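Local coordinates for protein NAD(P)H-FMN oxidoreductase (Bacillus subtilis, PDB 5LVA) that binds flavin mononucleotide and probably uses NAD(P)H as the electron source for reducing flavin or quinone-like acceptors, at residues K2-A7 with D58-Q63; F8-E13 with P65-S70; T32-Y37 with E48-L53. One frame throughout, in Å; residues are numbered along the deposited sequence.

How the contacts relate
The three contacts belong to one flavodoxin-like domain. Contact 1 pairs strand 3-7 with strand 59-65 in the middle of the parallel sheet. Contact 2 joins the loops that leave these two strands at their C-terminal ends, and several of its residues bind FMN; the side chain of Q63 in contact 1 approaches the ligand to about 7 Å. Contacts 1 and 2 are continuous, F8 N lying 2.7 Å from Q63 O in a backbone hydrogen bond. Contact 3 ties strand 31-35, on the other flank of strand 3-7, to helix 47-56. Its centre lies about 9 Å from that of contact 1 but about 17 Å from that of contact 2, which it meets through packing such as F8 against L36.

Contact 1: residues K2-A7 with D58-Q63; sequences KVLVLA and DRIVFQ
V3 to A7 and R59 to Q63 run as neighbouring parallel strands, their axes 4.7 Å apart and inclined by 19°. L4 opens the regular ladder: its N donates to R59 O at 2.9 Å, and its O accepts from V61 N. L6 repeats the pattern, giving its N-H to V61 O and receiving Q63 N. At the N-terminal end of the pair, K2 O takes two donors, D58 N and R59 N, while D58 turns its carboxylate back so that OD2 accepts K2 N at 3.1 Å; the donor meets the anti side of that oxygen.

On one face of the sheet, L6 has CG beside its backbone N (chi1 -50°), which carries CD1 to I60 CG2 at 3.8 Å and to F62 CE2 at 4.0 Å. L6 and F62 lie alongside each other, and W78 meets the F62 ring edge-to-face. On the other face, V3 CG1 reaches V61 CG2 at 3.9 Å. Valine, branched at CB, suits the extended backbone and gives this face short, compact side chains. Q63 stretches out here too, OE1 passing V5 CG1 at 3.6 Å on its way to the Y166 hydroxyl, while NE2 reaches N18.

L4 and L6 spend their backbone bonds on this neighbour, while V3, V5 and A7 give theirs to strand 31-35, so strand 3-7 is paired on both sides. With R59 held by E100 and K172, the buried polar side chains are tied to specific partners while apolar packing fills both faces.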
loop_
_atom_site.group_PDB
_atom_site.type_symbol
_atom_site.label_atom_id
_atom_site.label_comp_id
_atom_site.label_asym_id
_atom_site.label_seq_id
_atom_site.Cartn_x
_atom_site.Cartn_y
_atom_site.Cartn_z
ATOM N N LYS A 2 -12.786 9.173 -3.142
ATOM C CA LYS A 2 -11.480 9.591 -3.656
ATOM C C LYS A 2 -10.337 8.754 -3.093
ATOM O O LYS A 2 -9.997 8.856 -1.927
ATOM C CB LYS A 2 -11.229 11.065 -3.360
ATOM C CG LYS A 2 -11.753 11.978 -4.432
ATOM C CD LYS A 2 -10.978 13.268 -4.473
ATOM C CE LYS A 2 -11.886 14.431 -4.823
ATOM N NZ LYS A 2 -11.730 15.549 -3.849
ATOM N N VAL A 3 -9.726 7.941 -3.943
ATOM C CA VAL A 3 -8.741 6.988 -3.474
ATOM C C VAL A 3 -7.364 7.211 -4.067
ATOM O O VAL A 3 -7.180 7.133 -5.271
ATOM C CB VAL A 3 -9.181 5.557 -3.786
ATOM C CG1 VAL A 3 -8.179 4.573 -3.244
ATOM C CG2 VAL A 3 -10.569 5.289 -3.217
ATOM N N LEU A 4 -6.393 7.474 -3.203
ATOM C CA LEU A 4 -5.009 7.639 -3.611
ATOM C C LEU A 4 -4.257 6.314 -3.469
ATOM O O LEU A 4 -4.156 5.781 -2.375
ATOM C CB LEU A 4 -4.351 8.736 -2.778
ATOM C CG LEU A 4 -2.901 9.115 -3.051
ATOM C CD1 LEU A 4 -2.729 9.721 -4.435
ATOM C CD2 LEU A 4 -2.426 10.075 -1.998
ATOM N N VAL A 5 -3.769 5.761 -4.574
ATOM C CA VAL A 5 -3.009 4.519 -4.523
ATOM C C VAL A 5 -1.549 4.816 -4.744
ATOM O O VAL A 5 -1.132 5.131 -5.857
ATOM C CB VAL A 5 -3.453 3.478 -5.585
ATOM C CG1 VAL A 5 -2.640 2.204 -5.451
ATOM C CG2 VAL A 5 -4.934 3.164 -5.480
ATOM N N LEU A 6 -0.766 4.709 -3.683
ATOM C CA LEU A 6 0.663 4.907 -3.788
ATOM C C LEU A 6 1.363 3.576 -4.009
ATOM O O LEU A 6 1.475 2.784 -3.091
ATOM C CB LEU A 6 1.183 5.598 -2.536
ATOM C CG LEU A 6 0.385 6.844 -2.145
ATOM C CD1 LEU A 6 0.882 7.430 -0.846
ATOM C CD2 LEU A 6 0.495 7.860 -3.241
ATOM N N ALA A 7 1.828 3.325 -5.232
ATOM C CA ALA A 7 2.468 2.049 -5.543
ATOM C C ALA A 7 3.968 2.148 -5.389
ATOM O O ALA A 7 4.588 3.062 -5.911
ATOM C CB ALA A 7 2.106 1.594 -6.928
ATOM N N ASP A 58 -9.636 10.724 0.160
ATOM C CA ASP A 58 -10.330 10.256 1.357
ATOM C C ASP A 58 -9.704 8.984 1.906
ATOM O O ASP A 58 -9.800 8.699 3.092
ATOM C CB ASP A 58 -11.817 10.013 1.061
ATOM C CG ASP A 58 -12.501 11.220 0.424
ATOM O OD1 ASP A 58 -12.470 12.312 1.018
ATOM O OD2 ASP A 58 -13.073 11.073 -0.675
ATOM N N ARG A 59 -9.066 8.220 1.031
ATOM C CA ARG A 59 -8.458 6.958 1.394
ATOM C C ARG A 59 -7.080 6.849 0.763
ATOM O O ARG A 59 -6.911 7.163 -0.399
ATOM C CB ARG A 59 -9.332 5.792 0.946
ATOM C CG ARG A 59 -8.752 4.434 1.291
ATOM C CD ARG A 59 -9.547 3.311 0.681
ATOM N NE ARG A 59 -10.848 3.176 1.311
ATOM C CZ ARG A 59 -11.683 2.168 1.096
ATOM N NH1 ARG A 59 -11.353 1.200 0.255
ATOM N NH2 ARG A 59 -12.853 2.130 1.723
ATOM N N ILE A 60 -6.097 6.399 1.531
ATOM C CA ILE A 60 -4.748 6.216 1.017
ATOM C C ILE A 60 -4.336 4.748 1.047
ATOM O O ILE A 60 -4.394 4.096 2.084
ATOM C CB ILE A 60 -3.749 7.035 1.810
ATOM C CG1 ILE A 60 -4.281 8.452 1.954
ATOM C CG2 ILE A 60 -2.402 7.029 1.115
ATOM C CD1 ILE A 60 -3.387 9.343 2.692
ATOM N N VAL A 61 -3.933 4.240 -0.112
ATOM C CA VAL A 61 -3.586 2.837 -0.276
ATOM C C VAL A 61 -2.115 2.678 -0.578
ATOM O O VAL A 61 -1.632 3.186 -1.573
ATOM C CB VAL A 61 -4.397 2.194 -1.405
ATOM C CG1 VAL A 61 -3.957 0.777 -1.634
ATOM C CG2 VAL A 61 -5.879 2.249 -1.088
ATOM N N PHE A 62 -1.400 1.977 0.285
ATOM C CA PHE A 62 0.006 1.696 0.045
ATOM C C PHE A 62 0.138 0.332 -0.614
ATOM O O PHE A 62 -0.163 -0.688 -0.003
ATOM C CB PHE A 62 0.800 1.756 1.347
ATOM C CG PHE A 62 0.738 3.091 2.032
ATOM C CD1 PHE A 62 -0.304 3.400 2.894
ATOM C CD2 PHE A 62 1.712 4.043 1.807
ATOM C CE1 PHE A 62 -0.364 4.634 3.522
ATOM C CE2 PHE A 62 1.657 5.280 2.422
ATOM C CZ PHE A 62 0.621 5.572 3.288
ATOM N N GLN A 63 0.556 0.324 -1.878
ATOM C CA GLN A 63 0.679 -0.906 -2.643
ATOM C C GLN A 63 2.137 -1.241 -2.869
ATOM O O GLN A 63 2.884 -0.426 -3.384
ATOM C CB GLN A 63 -0.047 -0.789 -3.977
ATOM C CG GLN A 63 -0.053 -2.068 -4.783
ATOM C CD GLN A 63 -0.701 -1.926 -6.148
ATOM O OE1 GLN A 63 -1.566 -1.086 -6.365
ATOM N NE2 GLN A 63 -0.289 -2.767 -7.074
#

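Contact 2: residues F8-E13 with P65-S70; sequences FHPNME and PLYWYS. With FMN (flavin mononucleotide), chain C.
Y67 brings its hydroxyl over one face of the H9 ring, 4.0 Å above the plane and shifted toward the rim, and the two side chains cross at about a right angle. P10 approaches Y67 from the opposite direction and meets the edge of the phenol ring, its CG 4.1 Å from Y67 CE2. P65 completes the junction, with its CG 4.0 Å from H9 CD2 and its CD against F8 O. No hydrogen bond crosses between the loops, so rigid prolines and flat rings do the fitting.

H9 has its CG anti to the backbone N (chi1 -169°), which sends the imidazole toward the FMN phosphate. H9 ND1 accepts N11 N at 3.0 Å, in the ring plane, fixing the ring's rotation and leaving NE2 to donate to FMN O1P; the modelled length of that bond is doubtfully short. Y67 also turns a face to the flavin, CD1 lying 3.4 Å from FMN C8 and the C7M methyl above the rim. A serine in place of Y67 would probably leave the dimethyl end of the flavin without its aromatic neighbour and the H9 face without the phenol oxygen, opening a gap beside P10.

A type I' turn from Y67 to S70 presents W68 N to FMN N5 at 2.9 Å and, more weakly, Y69 N to FMN O4; O4 also lies over the centre of the Y69 ring. Loops after neighbouring parallel strands, one holding the phosphate and the other the isoalloxazine, form the FMN site characteristic of the flavodoxin-like fold.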
loop_
_atom_site.group_PDB
_atom_site.type_symbol
_atom_site.label_atom_id
_atom_site.label_comp_id
_atom_site.label_asym_id
_atom_site.label_seq_id
_atom_site.Cartn_x
_atom_site.Cartn_y
_atom_site.Cartn_z
ATOM N N PHE A 8 4.546 1.204 -4.652
ATOM C CA PHE A 8 5.979 1.196 -4.411
ATOM C C PHE A 8 6.624 -0.092 -4.910
ATOM O O PHE A 8 6.715 -1.081 -4.189
ATOM C CB PHE A 8 6.291 1.375 -2.924
ATOM C CG PHE A 8 5.904 2.719 -2.361
ATOM C CD1 PHE A 8 4.611 2.964 -1.934
ATOM C CD2 PHE A 8 6.852 3.713 -2.203
ATOM C CE1 PHE A 8 4.257 4.179 -1.391
ATOM C CE2 PHE A 8 6.501 4.935 -1.660
ATOM C CZ PHE A 8 5.200 5.169 -1.257
ATOM N N HIS A 9 7.076 -0.059 -6.149
ATOM C CA HIS A 9 7.759 -1.168 -6.757
ATOM C C HIS A 9 8.943 -0.619 -7.542
ATOM O O HIS A 9 8.791 0.300 -8.328
ATOM C CB HIS A 9 6.814 -1.945 -7.655
ATOM C CG HIS A 9 7.366 -3.253 -8.112
ATOM N ND1 HIS A 9 8.563 -3.360 -8.787
ATOM C CD2 HIS A 9 6.889 -4.509 -7.994
ATOM C CE1 HIS A 9 8.798 -4.627 -9.062
ATOM N NE2 HIS A 9 7.797 -5.347 -8.591
ATOM N N PRO A 10 10.137 -1.161 -7.301
ATOM C CA PRO A 10 11.353 -0.614 -7.902
ATOM C C PRO A 10 11.329 -0.587 -9.423
ATOM O O PRO A 10 11.953 0.280 -10.029
ATOM C CB PRO A 10 12.432 -1.558 -7.398
ATOM C CG PRO A 10 11.890 -2.027 -6.058
ATOM C CD PRO A 10 10.430 -2.191 -6.287
ATOM N N ASN A 11 10.609 -1.518 -10.033
ATOM C CA ASN A 11 10.524 -1.583 -11.484
ATOM C C ASN A 11 9.166 -2.083 -11.918
ATOM O O ASN A 11 8.966 -3.273 -12.128
ATOM C CB ASN A 11 11.610 -2.487 -12.045
ATOM C CG ASN A 11 11.806 -2.315 -13.540
ATOM O OD1 ASN A 11 10.895 -1.926 -14.271
ATOM N ND2 ASN A 11 13.002 -2.625 -14.004
ATOM N N MET A 12 8.237 -1.160 -12.065
ATOM C CA MET A 12 6.871 -1.485 -12.432
ATOM C C MET A 12 6.704 -2.063 -13.852
ATOM O O MET A 12 5.631 -2.539 -14.210
ATOM C CB MET A 12 6.030 -0.228 -12.288
ATOM C CG MET A 12 4.613 -0.456 -11.931
ATOM S SD MET A 12 4.430 -1.290 -10.367
ATOM C CE MET A 12 2.668 -1.116 -10.190
ATOM N N GLU A 13 7.747 -1.995 -14.669
ATOM C CA GLU A 13 7.695 -2.573 -16.004
ATOM C C GLU A 13 8.051 -4.047 -15.945
ATOM O O GLU A 13 7.554 -4.844 -16.735
ATOM C CB GLU A 13 8.650 -1.849 -16.967
ATOM C CG GLU A 13 8.259 -0.419 -17.323
ATOM C CD GLU A 13 6.970 -0.340 -18.123
ATOM O OE1 GLU A 13 6.935 -0.859 -19.260
ATOM O OE2 GLU A 13 5.988 0.244 -17.621
ATOM N N PRO A 65 5.206 -4.859 -3.074
ATOM C CA PRO A 65 5.477 -6.269 -2.823
ATOM C C PRO A 65 6.074 -6.444 -1.439
ATOM O O PRO A 65 6.775 -5.554 -0.967
ATOM C CB PRO A 65 6.489 -6.631 -3.906
ATOM C CG PRO A 65 7.215 -5.371 -4.145
ATOM C CD PRO A 65 6.171 -4.287 -4.029
ATOM N N LEU A 66 5.795 -7.575 -0.803
ATOM C CA LEU A 66 6.407 -7.909 0.462
ATOM C C LEU A 66 7.862 -8.265 0.257
ATOM O O LEU A 66 8.178 -9.294 -0.332
ATOM C CB LEU A 66 5.682 -9.076 1.127
ATOM C CG LEU A 66 5.923 -9.282 2.616
ATOM C CD1 LEU A 66 5.302 -8.133 3.373
ATOM C CD2 LEU A 66 5.346 -10.596 3.058
ATOM N N TYR A 67 8.732 -7.400 0.758
ATOM C CA TYR A 67 10.163 -7.610 0.733
ATOM C C TYR A 67 10.660 -7.758 2.150
ATOM O O TYR A 67 10.517 -6.831 2.934
ATOM C CB TYR A 67 10.887 -6.436 0.075
ATOM C CG TYR A 67 10.780 -6.335 -1.420
ATOM C CD1 TYR A 67 10.197 -7.343 -2.183
ATOM C CD2 TYR A 67 11.285 -5.236 -2.075
ATOM C CE1 TYR A 67 10.118 -7.239 -3.551
ATOM C CE2 TYR A 67 11.210 -5.126 -3.433
ATOM C CZ TYR A 67 10.632 -6.120 -4.178
ATOM O OH TYR A 67 10.581 -5.959 -5.558
ATOM N N TRP A 68 11.265 -8.901 2.460
ATOM C CA TRP A 68 11.700 -9.246 3.825
ATOM C C TRP A 68 10.671 -8.822 4.878
ATOM O O TRP A 68 10.985 -8.164 5.868
ATOM C CB TRP A 68 13.087 -8.662 4.108
ATOM C CG TRP A 68 14.110 -9.357 3.267
ATOM C CD1 TRP A 68 14.757 -8.854 2.178
ATOM C CD2 TRP A 68 14.542 -10.717 3.394
ATOM N NE1 TRP A 68 15.586 -9.807 1.635
ATOM C CE2 TRP A 68 15.467 -10.962 2.356
ATOM C CE3 TRP A 68 14.241 -11.751 4.287
ATOM C CZ2 TRP A 68 16.101 -12.190 2.198
ATOM C CZ3 TRP A 68 14.863 -12.968 4.126
ATOM C CH2 TRP A 68 15.785 -13.183 3.095
ATOM N N TYR A 69 9.428 -9.213 4.605
ATOM C CA TYR A 69 8.293 -9.051 5.499
ATOM C C TYR A 69 8.000 -7.586 5.759
ATOM O O TYR A 69 7.239 -7.234 6.647
ATOM C CB TYR A 69 8.540 -9.836 6.788
ATOM C CG TYR A 69 8.985 -11.246 6.484
ATOM C CD1 TYR A 69 8.070 -12.218 6.114
ATOM C CD2 TYR A 69 10.338 -11.589 6.504
ATOM C CE1 TYR A 69 8.490 -13.496 5.793
ATOM C CE2 TYR A 69 10.760 -12.858 6.197
ATOM C CZ TYR A 69 9.835 -13.806 5.839
ATOM O OH TYR A 69 10.257 -15.069 5.536
ATOM N N SER A 70 8.595 -6.734 4.944
ATOM C CA SER A 70 8.317 -5.311 4.992
ATOM C C SER A 70 8.077 -4.793 3.566
ATOM O O SER A 70 7.734 -5.563 2.680
ATOM C CB SER A 70 9.466 -4.573 5.685
ATOM O OG SER A 70 9.224 -3.183 5.767
HETATM N N1 FMN C . 7.835 -13.012 -0.424
HETATM C C2 FMN C . 7.336 -13.355 0.818
HETATM O O2 FMN C . 6.336 -14.058 0.912
HETATM N N3 FMN C . 7.942 -12.909 1.965
HETATM C C4 FMN C . 9.059 -12.125 1.898
HETATM O O4 FMN C . 9.563 -11.745 2.948
HETATM C C4A FMN C . 9.577 -11.777 0.646
HETATM N N5 FMN C . 10.695 -10.989 0.549
HETATM C C5A FMN C . 11.209 -10.640 -0.677
HETATM C C6 FMN C . 12.339 -9.839 -0.738
HETATM C C7 FMN C . 12.876 -9.454 -1.947
HETATM C C7M FMN C . 14.103 -8.584 -1.973
HETATM C C8 FMN C . 12.266 -9.896 -3.123
HETATM C C8M FMN C . 12.810 -9.504 -4.464
HETATM C C9 FMN C . 11.136 -10.701 -3.058
HETATM C C9A FMN C . 10.593 -11.070 -1.839
HETATM N N10 FMN C . 9.465 -11.877 -1.759
HETATM C C10 FMN C . 8.959 -12.222 -0.515
HETATM C "C1'" FMN C . 8.756 -12.324 -3.007
HETATM C "C2'" FMN C . 7.845 -11.120 -3.354
HETATM O "O2'" FMN C . 6.935 -10.835 -2.296
HETATM C "C3'" FMN C . 7.135 -11.174 -4.718
HETATM O "O3'" FMN C . 8.168 -11.134 -5.671
HETATM C "C4'" FMN C . 6.181 -9.976 -4.894
HETATM O "O4'" FMN C . 5.276 -9.974 -3.835
HETATM C "C5'" FMN C . 5.292 -9.880 -6.128
HETATM O "O5'" FMN C . 6.054 -9.472 -7.232
HETATM P P FMN C . 5.677 -8.394 -8.368
HETATM O O1P FMN C . 6.949 -7.642 -8.511
HETATM O O2P FMN C . 5.288 -9.133 -9.603
HETATM O O3P FMN C . 4.618 -7.398 -8.056
#

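Contact 3: residues T32-Y37 with E48-L53; sequences TLRDLY and EKEQKL
The guanidinium of R34 receives the carboxylate of E50 at its edge and the methyl CD1 of L53 over one face, 3.4 Å above the plane and toward the rim. The two charged planes are nearly coplanar, 28° apart, and meet end-on: R34 NH1 donates to E50 OE1 at 2.6 Å and R34 NH2 to E50 OE2 at 2.8 Å. Both acceptors lie close to the guanidinium plane. OE2 uses its syn lone pair, whereas OE1 is met on the syn side with the donor tilted out of the carboxylate plane. Two nearly straight bonds, one to each oxygen, fix the rotation of both groups.

The chains are shaped for this meeting. R34 bends at chi3 (66°) after leaving its strand toward the helix, and E50 bends at chi2 (-59°), so its carboxylate swings from the helix flank to face the arginine. Arginine suits the strand position because its long aliphatic part can cross apolar surroundings before offering two N-H groups side by side. L53, one helical turn after E50, comes from the opposite direction to R34 and packs against the flat cation, while L36 CD2 approaches E50 OE1 at 3.8 Å.

The buried carboxylate has further donors, W78 NE1 on OE1 and the Y40 hydroxyl on OE2, which would be expected to help keep it ionised. K49 extends alongside, its NZ 3.6 Å from R34 NH2; the two cations gather round the carboxylate of E39, which pairs with both.

Strand 31-35, helix 47-56 and the following strand 59-65 form a beta-alpha-beta crossover that passes over strand 3-7, and this salt bridge fastens the crossover helix to its first strand, in the layered alpha/beta architecture of the flavodoxin-like fold.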
loop_
_atom_site.group_PDB
_atom_site.type_symbol
_atom_site.label_atom_id
_atom_site.label_comp_id
_atom_site.label_asym_id
_atom_site.label_seq_id
_atom_site.Cartn_x
_atom_site.Cartn_y
_atom_site.Cartn_z
ATOM N N THR A 32 -6.652 7.765 -8.054
ATOM C CA THR A 32 -5.401 8.374 -8.461
ATOM C C THR A 32 -4.279 7.364 -8.250
ATOM O O THR A 32 -3.857 7.148 -7.123
ATOM C CB THR A 32 -5.112 9.628 -7.646
ATOM O OG1 THR A 32 -6.278 10.446 -7.614
ATOM C CG2 THR A 32 -3.953 10.399 -8.204
ATOM N N LEU A 33 -3.802 6.726 -9.309
ATOM C CA LEU A 33 -2.711 5.776 -9.140
ATOM C C LEU A 33 -1.396 6.468 -9.415
ATOM O O LEU A 33 -1.308 7.309 -10.286
ATOM C CB LEU A 33 -2.883 4.551 -10.038
ATOM C CG LEU A 33 -1.885 3.435 -9.714
ATOM C CD1 LEU A 33 -2.564 2.085 -9.725
ATOM C CD2 LEU A 33 -0.731 3.424 -10.683
ATOM N N ARG A 34 -0.387 6.137 -8.626
ATOM C CA ARG A 34 0.927 6.725 -8.778
ATOM C C ARG A 34 1.993 5.651 -8.640
ATOM O O ARG A 34 1.853 4.716 -7.866
ATOM C CB ARG A 34 1.153 7.834 -7.757
ATOM C CG ARG A 34 0.268 9.032 -7.942
ATOM C CD ARG A 34 0.551 10.097 -6.896
ATOM N NE ARG A 34 1.882 10.668 -7.048
ATOM C CZ ARG A 34 2.683 10.979 -6.037
ATOM N NH1 ARG A 34 2.289 10.770 -4.794
ATOM N NH2 ARG A 34 3.882 11.489 -6.267
ATOM N N ASP A 35 3.051 5.805 -9.423
ATOM C CA ASP A 35 4.194 4.919 -9.429
ATOM C C ASP A 35 5.346 5.709 -8.865
ATOM O O ASP A 35 6.007 6.468 -9.586
ATOM C CB ASP A 35 4.484 4.443 -10.853
ATOM C CG ASP A 35 5.684 3.527 -10.949
ATOM O OD1 ASP A 35 6.475 3.419 -10.002
ATOM O OD2 ASP A 35 5.842 2.911 -12.008
ATOM N N LEU A 36 5.605 5.538 -7.579
ATOM C CA LEU A 36 6.524 6.440 -6.907
ATOM C C LEU A 36 7.984 6.267 -7.294
ATOM O O LEU A 36 8.701 7.249 -7.375
ATOM C CB LEU A 36 6.359 6.311 -5.403
ATOM C CG LEU A 36 5.193 7.221 -5.040
ATOM C CD1 LEU A 36 3.933 6.422 -4.780
ATOM C CD2 LEU A 36 5.546 8.116 -3.908
ATOM N N TYR A 37 8.423 5.040 -7.550
ATOM C CA TYR A 37 9.792 4.823 -7.998
ATOM C C TYR A 37 10.017 5.462 -9.359
ATOM O O TYR A 37 11.107 5.918 -9.675
ATOM C CB TYR A 37 10.120 3.331 -8.058
ATOM C CG TYR A 37 10.717 2.780 -6.791
ATOM C CD1 TYR A 37 12.059 2.927 -6.524
ATOM C CD2 TYR A 37 9.936 2.120 -5.863
ATOM C CE1 TYR A 37 12.610 2.436 -5.378
ATOM C CE2 TYR A 37 10.485 1.616 -4.709
ATOM C CZ TYR A 37 11.818 1.780 -4.469
ATOM O OH TYR A 37 12.363 1.281 -3.319
ATOM N N GLU A 48 5.978 18.309 -0.039
ATOM C CA GLU A 48 4.769 19.114 -0.101
ATOM C C GLU A 48 3.779 18.541 -1.094
ATOM O O GLU A 48 2.581 18.535 -0.848
ATOM C CB GLU A 48 5.106 20.565 -0.458
ATOM C CG GLU A 48 3.913 21.485 -0.425
ATOM C CD GLU A 48 4.271 22.922 -0.673
ATOM O OE1 GLU A 48 5.322 23.169 -1.288
ATOM O OE2 GLU A 48 3.492 23.808 -0.278
ATOM N N LYS A 49 4.292 18.056 -2.215
ATOM C CA LYS A 49 3.469 17.433 -3.239
ATOM C C LYS A 49 2.729 16.228 -2.682
ATOM O O LYS A 49 1.522 16.092 -2.867
ATOM C CB LYS A 49 4.328 17.011 -4.432
ATOM C CG LYS A 49 3.531 16.401 -5.584
ATOM C CD LYS A 49 4.440 15.823 -6.656
ATOM C CE LYS A 49 3.644 14.990 -7.643
ATOM N NZ LYS A 49 4.527 14.220 -8.578
ATOM N N GLU A 50 3.468 15.363 -1.994
ATOM C CA GLU A 50 2.909 14.171 -1.380
ATOM C C GLU A 50 1.867 14.521 -0.329
ATOM O O GLU A 50 0.762 13.990 -0.347
ATOM C CB GLU A 50 4.013 13.332 -0.755
ATOM C CG GLU A 50 5.118 12.971 -1.696
ATOM C CD GLU A 50 4.634 12.185 -2.879
ATOM O OE1 GLU A 50 3.815 11.270 -2.700
ATOM O OE2 GLU A 50 5.075 12.493 -3.998
ATOM N N GLN A 51 2.226 15.413 0.586
ATOM C CA GLN A 51 1.284 15.905 1.581
ATOM C C GLN A 51 0.000 16.406 0.946
ATOM O O GLN A 51 -1.079 16.048 1.384
ATOM C CB GLN A 51 1.910 17.018 2.416
ATOM C CG GLN A 51 2.833 16.509 3.501
ATOM C CD GLN A 51 3.452 17.618 4.300
ATOM O OE1 GLN A 51 3.221 18.795 4.033
ATOM N NE2 GLN A 51 4.251 17.257 5.279
ATOM N N LYS A 52 0.123 17.223 -0.095
ATOM C CA LYS A 52 -1.035 17.836 -0.739
ATOM C C LYS A 52 -1.944 16.819 -1.396
ATOM O O LYS A 52 -3.147 17.021 -1.492
ATOM C CB LYS A 52 -0.590 18.851 -1.779
ATOM C CG LYS A 52 -0.332 20.239 -1.262
ATOM C CD LYS A 52 0.200 21.091 -2.406
ATOM C CE LYS A 52 -0.365 22.488 -2.373
ATOM N NZ LYS A 52 -1.825 22.470 -2.052
ATOM N N LEU A 53 -1.364 15.727 -1.860
ATOM C CA LEU A 53 -2.153 14.683 -2.488
ATOM C C LEU A 53 -2.927 13.892 -1.451
ATOM O O LEU A 53 -4.096 13.587 -1.658
ATOM C CB LEU A 53 -1.263 13.758 -3.318
ATOM C CG LEU A 53 -0.880 14.369 -4.660
ATOM C CD1 LEU A 53 0.236 13.597 -5.351
ATOM C CD2 LEU A 53 -2.100 14.442 -5.530
#